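Local coordinates for putative methylthioribose-1-phosphate isomerase (Pyrococcus horikoshii OT3, PDB 6A34), which probably catalyses the interconversion of 5-methylthioribose 1-phosphate and 5-methylthioribulose 1-phosphate in the methionine salvage pathway, at residues G63-E75 and K129-D141. Sequence-based numbering, arbitrary orientation.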
ATOM      1  N   GLY A  63     -22.010  -8.489 -16.488  1.00 37.49           N
ATOM      2  CA  GLY A  63     -22.570  -9.237 -17.591  1.00 37.73           C
ATOM      3  C   GLY A  63     -23.982  -9.695 -17.271  1.00 37.17           C
ATOM      4  O   GLY A  63     -24.906  -9.475 -18.032  1.00 37.32           O
ATOM      5  N   ALA A  64     -24.157 -10.274 -16.081  1.00 34.88           N
ATOM      6  CA  ALA A  64     -25.455 -10.791 -15.692  1.00 35.68           C
ATOM      7  C   ALA A  64     -26.457  -9.638 -15.570  1.00 37.28           C
ATOM      8  O   ALA A  64     -27.622  -9.792 -15.971  1.00 39.15           O
ATOM      9  CB  ALA A  64     -25.360 -11.591 -14.406  1.00 38.24           C
ATOM     10  N   ALA A  65     -26.007  -8.502 -15.016  1.00 37.04           N
ATOM     11  CA  ALA A  65     -26.873  -7.357 -14.843  1.00 39.02           C
ATOM     12  C   ALA A  65     -27.413  -6.927 -16.210  1.00 38.41           C
ATOM     13  O   ALA A  65     -28.594  -6.673 -16.345  1.00 41.11           O
ATOM     14  CB  ALA A  65     -26.177  -6.215 -14.142  1.00 38.34           C
ATOM     15  N   ALA A  66     -26.539  -6.864 -17.210  1.00 38.33           N
ATOM     16  CA  ALA A  66     -26.920  -6.370 -18.523  1.00 37.04           C
ATOM     17  C   ALA A  66     -27.902  -7.341 -19.176  1.00 39.98           C
ATOM     18  O   ALA A  66     -28.832  -6.914 -19.868  1.00 39.93           O
ATOM     19  CB  ALA A  66     -25.700  -6.233 -19.384  1.00 36.61           C
ATOM     20  N   GLY A  67     -27.608  -8.640 -19.020  1.00 36.12           N
ATOM     21  CA  GLY A  67     -28.416  -9.691 -19.525  1.00 37.20           C
ATOM     22  C   GLY A  67     -29.799  -9.651 -18.893  1.00 35.69           C
ATOM     23  O   GLY A  67     -30.777  -9.820 -19.580  1.00 35.45           O
ATOM     24  N   PHE A  68     -29.856  -9.422 -17.575  1.00 34.81           N
ATOM     25  CA  PHE A  68     -31.135  -9.307 -16.874  1.00 36.87           C
ATOM     26  C   PHE A  68     -31.863  -8.014 -17.233  1.00 36.32           C
ATOM     27  O   PHE A  68     -33.036  -7.910 -16.981  1.00 37.33           O
ATOM     28  CB  PHE A  68     -30.945  -9.400 -15.364  1.00 35.65           C
ATOM     29  CG  PHE A  68     -30.671 -10.804 -14.902  1.00 36.50           C
ATOM     30  CD1 PHE A  68     -31.333 -11.878 -15.467  1.00 39.46           C
ATOM     31  CD2 PHE A  68     -29.764 -11.049 -13.892  1.00 37.02           C
ATOM     32  CE1 PHE A  68     -31.101 -13.164 -15.026  1.00 44.34           C
ATOM     33  CE2 PHE A  68     -29.516 -12.341 -13.470  1.00 38.32           C
ATOM     34  CZ  PHE A  68     -30.174 -13.394 -14.040  1.00 42.13           C
ATOM     35  N   GLY A  69     -31.141  -7.026 -17.776  1.00 38.25           N
ATOM     36  CA  GLY A  69     -31.754  -5.812 -18.307  1.00 40.20           C
ATOM     37  C   GLY A  69     -32.589  -6.089 -19.546  1.00 36.57           C
ATOM     38  O   GLY A  69     -33.627  -5.449 -19.755  1.00 35.97           O
ATOM     39  N   LEU A  70     -32.142  -7.046 -20.365  1.00 36.68           N
ATOM     40  CA  LEU A  70     -32.926  -7.492 -21.515  1.00 39.66           C
ATOM     41  C   LEU A  70     -34.098  -8.382 -21.088  1.00 38.37           C
ATOM     42  O   LEU A  70     -35.147  -8.316 -21.676  1.00 39.62           O
ATOM     43  CB  LEU A  70     -31.997  -8.206 -22.493  1.00 38.76           C
ATOM     44  CG  LEU A  70     -30.936  -7.288 -23.109  1.00 40.23           C
ATOM     45  CD1 LEU A  70     -29.972  -8.088 -23.944  1.00 38.43           C
ATOM     46  CD2 LEU A  70     -31.588  -6.192 -23.946  1.00 40.60           C
ATOM     47  N   ALA A  71     -33.885  -9.248 -20.096  1.00 39.82           N
ATOM     48  CA  ALA A  71     -34.958 -10.053 -19.518  1.00 37.24           C
ATOM     49  C   ALA A  71     -36.059  -9.107 -19.028  1.00 38.37           C
ATOM     50  O   ALA A  71     -37.225  -9.284 -19.366  1.00 39.52           O
ATOM     51  CB  ALA A  71     -34.433 -10.905 -18.392  1.00 35.07           C
ATOM     52  N   LEU A  72     -35.654  -8.082 -18.274  1.00 37.22           N
ATOM     53  CA  LEU A  72     -36.567  -7.075 -17.764  1.00 40.19           C
ATOM     54  C   LEU A  72     -37.318  -6.442 -18.945  1.00 38.88           C
ATOM     55  O   LEU A  72     -38.547  -6.327 -18.914  1.00 40.50           O
ATOM     56  CB  LEU A  72     -35.815  -6.026 -16.944  1.00 37.77           C
ATOM     57  CG  LEU A  72     -36.687  -4.909 -16.375  1.00 42.07           C
ATOM     58  CD1 LEU A  72     -37.546  -5.415 -15.236  1.00 48.42           C
ATOM     59  CD2 LEU A  72     -35.853  -3.748 -15.888  1.00 49.69           C
ATOM     60  N   TYR A  73     -36.588  -6.083 -19.998  1.00 36.03           N
ATOM     61  CA  TYR A  73     -37.208  -5.518 -21.167  1.00 35.39           C
ATOM     62  C   TYR A  73     -38.281  -6.475 -21.697  1.00 38.99           C
ATOM     63  O   TYR A  73     -39.387  -6.046 -22.040  1.00 39.08           O
ATOM     64  CB  TYR A  73     -36.206  -5.207 -22.277  1.00 35.96           C
ATOM     65  CG  TYR A  73     -36.932  -4.831 -23.532  1.00 35.84           C
ATOM     66  CD1 TYR A  73     -37.573  -3.601 -23.645  1.00 39.37           C
ATOM     67  CD2 TYR A  73     -37.065  -5.747 -24.561  1.00 33.69           C
ATOM     68  CE1 TYR A  73     -38.331  -3.284 -24.767  1.00 39.46           C
ATOM     69  CE2 TYR A  73     -37.816  -5.446 -25.687  1.00 38.84           C
ATOM     70  CZ  TYR A  73     -38.452  -4.216 -25.789  1.00 36.91           C
ATOM     71  OH  TYR A  73     -39.168  -3.962 -26.915  1.00 36.79           O
ATOM     72  N   ALA A  74     -37.940  -7.765 -21.794  1.00 37.85           N
ATOM     73  CA  ALA A  74     -38.831  -8.759 -22.388  1.00 37.39           C
ATOM     74  C   ALA A  74     -40.149  -8.881 -21.591  1.00 37.91           C
ATOM     75  O   ALA A  74     -41.223  -8.983 -22.178  1.00 42.22           O
ATOM     76  CB  ALA A  74     -38.110 -10.085 -22.480  1.00 35.88           C
ATOM     77  N   GLU A  75     -40.071  -8.856 -20.255  1.00 36.30           N
ATOM     78  CA  GLU A  75     -41.237  -9.064 -19.379  1.00 38.99           C
ATOM     79  C   GLU A  75     -42.061  -7.775 -19.158  1.00 37.95           C
ATOM     80  O   GLU A  75     -43.127  -7.828 -18.594  1.00 46.76           O
ATOM     81  CB  GLU A  75     -40.756  -9.683 -18.063  1.00 35.78           C
ATOM     82  CG  GLU A  75     -40.248 -11.106 -18.269  1.00 37.24           C
ATOM     83  CD  GLU A  75     -40.091 -11.936 -17.012  1.00 38.10           C
ATOM     84  OE1 GLU A  75     -39.654 -11.378 -15.980  1.00 35.49           O
ATOM     85  OE2 GLU A  75     -40.428 -13.139 -17.067  1.00 39.90           O
ATOM     86  N   LYS A 129     -39.597 -13.891 -26.013  1.00 37.64           N
ATOM     87  CA  LYS A 129     -39.597 -13.457 -24.623  1.00 38.55           C
ATOM     88  C   LYS A 129     -39.061 -14.574 -23.722  1.00 38.75           C
ATOM     89  O   LYS A 129     -38.155 -14.326 -22.906  1.00 34.50           O
ATOM     90  CB  LYS A 129     -40.996 -13.014 -24.187  1.00 38.28           C
ATOM     91  CG  LYS A 129     -41.499 -11.745 -24.870  1.00 39.59           C
ATOM     92  CD  LYS A 129     -42.765 -11.156 -24.250  1.00 40.73           C
ATOM     93  CE  LYS A 129     -43.124  -9.795 -24.829  1.00 44.36           C
ATOM     94  NZ  LYS A 129     -44.540  -9.414 -24.608  1.00 43.36           N
ATOM     95  N   ARG A 130     -39.627 -15.779 -23.851  1.00 36.20           N
ATOM     96  CA  ARG A 130     -39.260 -16.874 -22.959  1.00 37.97           C
ATOM     97  C   ARG A 130     -37.750 -17.133 -23.055  1.00 34.72           C
ATOM     98  O   ARG A 130     -37.099 -17.379 -22.048  1.00 37.14           O
ATOM     99  CB  ARG A 130     -39.989 -18.181 -23.295  1.00 41.39           C
ATOM    100  CG  ARG A 130     -39.876 -19.259 -22.221  1.00 43.87           C
ATOM    101  CD  ARG A 130     -40.426 -20.625 -22.623  1.00 46.90           C
ATOM    102  NE  ARG A 130     -39.695 -21.187 -23.745  1.00 49.03           N
ATOM    103  CZ  ARG A 130     -38.465 -21.703 -23.682  1.00 52.72           C
ATOM    104  NH1 ARG A 130     -37.866 -21.860 -22.510  1.00 49.77           N
ATOM    105  NH2 ARG A 130     -37.848 -22.061 -24.798  1.00 51.10           N
ATOM    106  N   LEU A 131     -37.242 -17.117 -24.287  1.00 35.54           N
ATOM    107  CA  LEU A 131     -35.882 -17.438 -24.610  1.00 35.75           C
ATOM    108  C   LEU A 131     -34.918 -16.401 -24.002  1.00 36.68           C
ATOM    109  O   LEU A 131     -33.887 -16.779 -23.444  1.00 35.37           O
ATOM    110  CB  LEU A 131     -35.733 -17.490 -26.128  1.00 35.76           C
ATOM    111  CG  LEU A 131     -36.175 -18.796 -26.779  1.00 39.69           C
ATOM    112  CD1 LEU A 131     -36.265 -18.619 -28.282  1.00 40.89           C
ATOM    113  CD2 LEU A 131     -35.252 -19.941 -26.416  1.00 42.08           C
ATOM    114  N   ILE A 132     -35.262 -15.118 -24.129  1.00 31.93           N
ATOM    115  CA  ILE A 132     -34.444 -14.046 -23.611  1.00 33.90           C
ATOM    116  C   ILE A 132     -34.273 -14.218 -22.106  1.00 34.64           C
ATOM    117  O   ILE A 132     -33.177 -14.089 -21.606  1.00 31.93           O
ATOM    118  CB  ILE A 132     -35.080 -12.678 -23.902  1.00 34.11           C
ATOM    119  CG1 ILE A 132     -35.007 -12.325 -25.385  1.00 31.52           C
ATOM    120  CG2 ILE A 132     -34.461 -11.597 -23.025  1.00 33.29           C
ATOM    121  CD1 ILE A 132     -35.915 -11.183 -25.756  1.00 31.93           C
ATOM    122  N   VAL A 133     -35.390 -14.442 -21.400  1.00 34.01           N
ATOM    123  CA  VAL A 133     -35.367 -14.508 -19.964  1.00 35.67           C
ATOM    124  C   VAL A 133     -34.516 -15.725 -19.565  1.00 42.30           C
ATOM    125  O   VAL A 133     -33.668 -15.645 -18.634  1.00 40.58           O
ATOM    126  CB  VAL A 133     -36.786 -14.562 -19.358  1.00 37.04           C
ATOM    127  CG1 VAL A 133     -36.758 -14.900 -17.866  1.00 38.53           C
ATOM    128  CG2 VAL A 133     -37.564 -13.275 -19.614  1.00 33.85           C
ATOM    129  N   GLN A 134     -34.739 -16.837 -20.274  1.00 35.92           N
ATOM    130  CA  GLN A 134     -34.073 -18.069 -19.978  1.00 39.65           C
ATOM    131  C   GLN A 134     -32.551 -17.880 -20.133  1.00 39.29           C
ATOM    132  O   GLN A 134     -31.793 -18.344 -19.296  1.00 38.55           O
ATOM    133  CB  GLN A 134     -34.596 -19.197 -20.873  1.00 40.22           C
ATOM    134  CG  GLN A 134     -33.833 -20.505 -20.708  1.00 42.87           C
ATOM    135  CD  GLN A 134     -34.423 -21.635 -21.518  1.00 47.73           C
ATOM    136  OE1 GLN A 134     -35.182 -22.459 -21.010  1.00 50.97           O
ATOM    137  NE2 GLN A 134     -34.073 -21.677 -22.790  1.00 41.63           N
ATOM    138  N   GLU A 135     -32.143 -17.259 -21.239  1.00 36.65           N
ATOM    139  CA  GLU A 135     -30.779 -16.958 -21.534  1.00 40.27           C
ATOM    140  C   GLU A 135     -30.126 -16.111 -20.426  1.00 40.63           C
ATOM    141  O   GLU A 135     -28.995 -16.400 -20.066  1.00 35.20           O
ATOM    142  CB  GLU A 135     -30.649 -16.235 -22.875  1.00 39.32           C
ATOM    143  CG  GLU A 135     -29.356 -16.567 -23.603  1.00 42.13           C
ATOM    144  CD  GLU A 135     -29.071 -18.049 -23.831  1.00 45.36           C
ATOM    145  OE1 GLU A 135     -29.992 -18.874 -23.633  1.00 46.44           O
ATOM    146  OE2 GLU A 135     -27.921 -18.380 -24.232  1.00 47.30           O
ATOM    147  N   ALA A 136     -30.823 -15.087 -19.909  1.00 35.36           N
ATOM    148  CA  ALA A 136     -30.267 -14.232 -18.864  1.00 32.59           C
ATOM    149  C   ALA A 136     -30.017 -15.056 -17.594  1.00 36.43           C
ATOM    150  O   ALA A 136     -28.986 -14.889 -16.937  1.00 36.26           O
ATOM    151  CB  ALA A 136     -31.161 -13.045 -18.604  1.00 35.22           C
ATOM    152  N   TYR A 137     -30.909 -16.015 -17.285  1.00 37.04           N
ATOM    153  CA  TYR A 137     -30.708 -16.850 -16.113  1.00 34.23           C
ATOM    154  C   TYR A 137     -29.506 -17.770 -16.341  1.00 38.53           C
ATOM    155  O   TYR A 137     -28.770 -18.080 -15.408  1.00 38.38           O
ATOM    156  CB  TYR A 137     -31.948 -17.661 -15.734  1.00 35.03           C
ATOM    157  CG  TYR A 137     -32.968 -16.887 -14.933  1.00 40.51           C
ATOM    158  CD1 TYR A 137     -32.670 -16.396 -13.669  1.00 38.34           C
ATOM    159  CD2 TYR A 137     -34.238 -16.648 -15.431  1.00 38.35           C
ATOM    160  CE1 TYR A 137     -33.597 -15.690 -12.923  1.00 38.49           C
ATOM    161  CE2 TYR A 137     -35.182 -15.953 -14.694  1.00 38.33           C
ATOM    162  CZ  TYR A 137     -34.854 -15.460 -13.445  1.00 37.00           C
ATOM    163  OH  TYR A 137     -35.761 -14.769 -12.721  1.00 38.68           O
ATOM    164  N   LYS A 138     -29.344 -18.231 -17.581  1.00 38.89           N
ATOM    165  CA  LYS A 138     -28.263 -19.125 -17.936  1.00 42.54           C
ATOM    166  C   LYS A 138     -26.902 -18.426 -17.734  1.00 36.12           C
ATOM    167  O   LYS A 138     -25.987 -19.049 -17.282  1.00 34.55           O
ATOM    168  CB  LYS A 138     -28.418 -19.590 -19.386  1.00 44.73           C
ATOM    169  CG  LYS A 138     -29.076 -20.940 -19.616  1.00 47.94           C
ATOM    170  CD  LYS A 138     -28.935 -21.296 -21.098  1.00 56.38           C
ATOM    171  CE  LYS A 138     -29.709 -22.504 -21.580  1.00 57.79           C
ATOM    172  NZ  LYS A 138     -29.662 -22.560 -23.063  1.00 59.57           N
ATOM    173  N   ILE A 139     -26.800 -17.153 -18.129  1.00 37.15           N
ATOM    174  CA  ILE A 139     -25.589 -16.381 -17.997  1.00 38.69           C
ATOM    175  C   ILE A 139     -25.217 -16.298 -16.511  1.00 39.58           C
ATOM    176  O   ILE A 139     -24.098 -16.614 -16.131  1.00 45.08           O
ATOM    177  CB  ILE A 139     -25.741 -15.007 -18.671  1.00 38.16           C
ATOM    178  CG1 ILE A 139     -25.876 -15.167 -20.186  1.00 38.06           C
ATOM    179  CG2 ILE A 139     -24.578 -14.069 -18.320  1.00 39.19           C
ATOM    180  CD1 ILE A 139     -26.410 -13.927 -20.890  1.00 38.77           C
ATOM    181  N   ALA A 140     -26.183 -15.940 -15.664  1.00 43.19           N
ATOM    182  CA  ALA A 140     -25.930 -15.796 -14.248  1.00 40.56           C
ATOM    183  C   ALA A 140     -25.536 -17.150 -13.660  1.00 40.06           C
ATOM    184  O   ALA A 140     -24.507 -17.219 -12.997  1.00 36.25           O
ATOM    185  CB  ALA A 140     -27.110 -15.209 -13.526  1.00 42.82           C
ATOM    186  N   ASP A 141     -26.331 -18.199 -13.930  1.00 36.54           N
ATOM    187  CA  ASP A 141     -26.148 -19.511 -13.302  1.00 35.24           C
ATOM    188  C   ASP A 141     -24.812 -20.150 -13.708  1.00 34.84           C
ATOM    189  O   ASP A 141     -24.251 -20.905 -12.939  1.00 37.75           O
ATOM    190  CB  ASP A 141     -27.281 -20.490 -13.642  1.00 39.89           C
ATOM    191  CG  ASP A 141     -28.652 -20.074 -13.125  1.00 43.93           C
ATOM    192  OD1 ASP A 141     -28.700 -19.305 -12.138  1.00 44.79           O
ATOM    193  OD2 ASP A 141     -29.663 -20.459 -13.770  1.00 44.96           O
TER
HETATM  194  O   HOH W   1     -43.746  -7.817 -22.059  1.00 36.82           O
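F68 lies along helix 129-141 and meets A136, Y137 and A140 in turn. Its CD1 touches A136 CB at 3.4 Å, and its CZ lies 3.6 Å from A140 CB. The ring's CE1 edge also points at one face of Y137, near the rim, in an offset edge-to-face pair with planes at 64° and centroids 5.4 Å apart. With CG set beside the backbone N (chi1 -75°), the ring swings over to the partner helix, although its CB does not aim there. Cutting F68 back to an alanine would probably open a gap beside A136 and A140 and leave the Y137 face without its aromatic mate.

Small residues bring the backbones close in the middle: A71 CB rests 3.9 Å from A136 CB, which also packs against the carbonyl O of G67. The CA atoms of G67 and A136 are 4.9 Å apart. The two segments run nearly antiparallel (159°), their axes 8.3 Å apart at closest. These neighbours belong to the N-terminal helical region of the MtnA fold, apart from the Rossmann-like sheet; helix 104-119 packs on both through L70 and I132.

Toward A74, I132 sends CG2 to L70 O and to A74 CB. V133 CG2 meets E75 CG at 3.7 Å, the two side chains crossing at about a right angle, while E75 OE1 is hydrogen-bonded to Y19.

No direct hydrogen bond links the helices. Instead, the extended K129 chain passes A74 O, and a water donates to that carbonyl (2.8 Å from water O to A74 O) while accepting from K129 NZ.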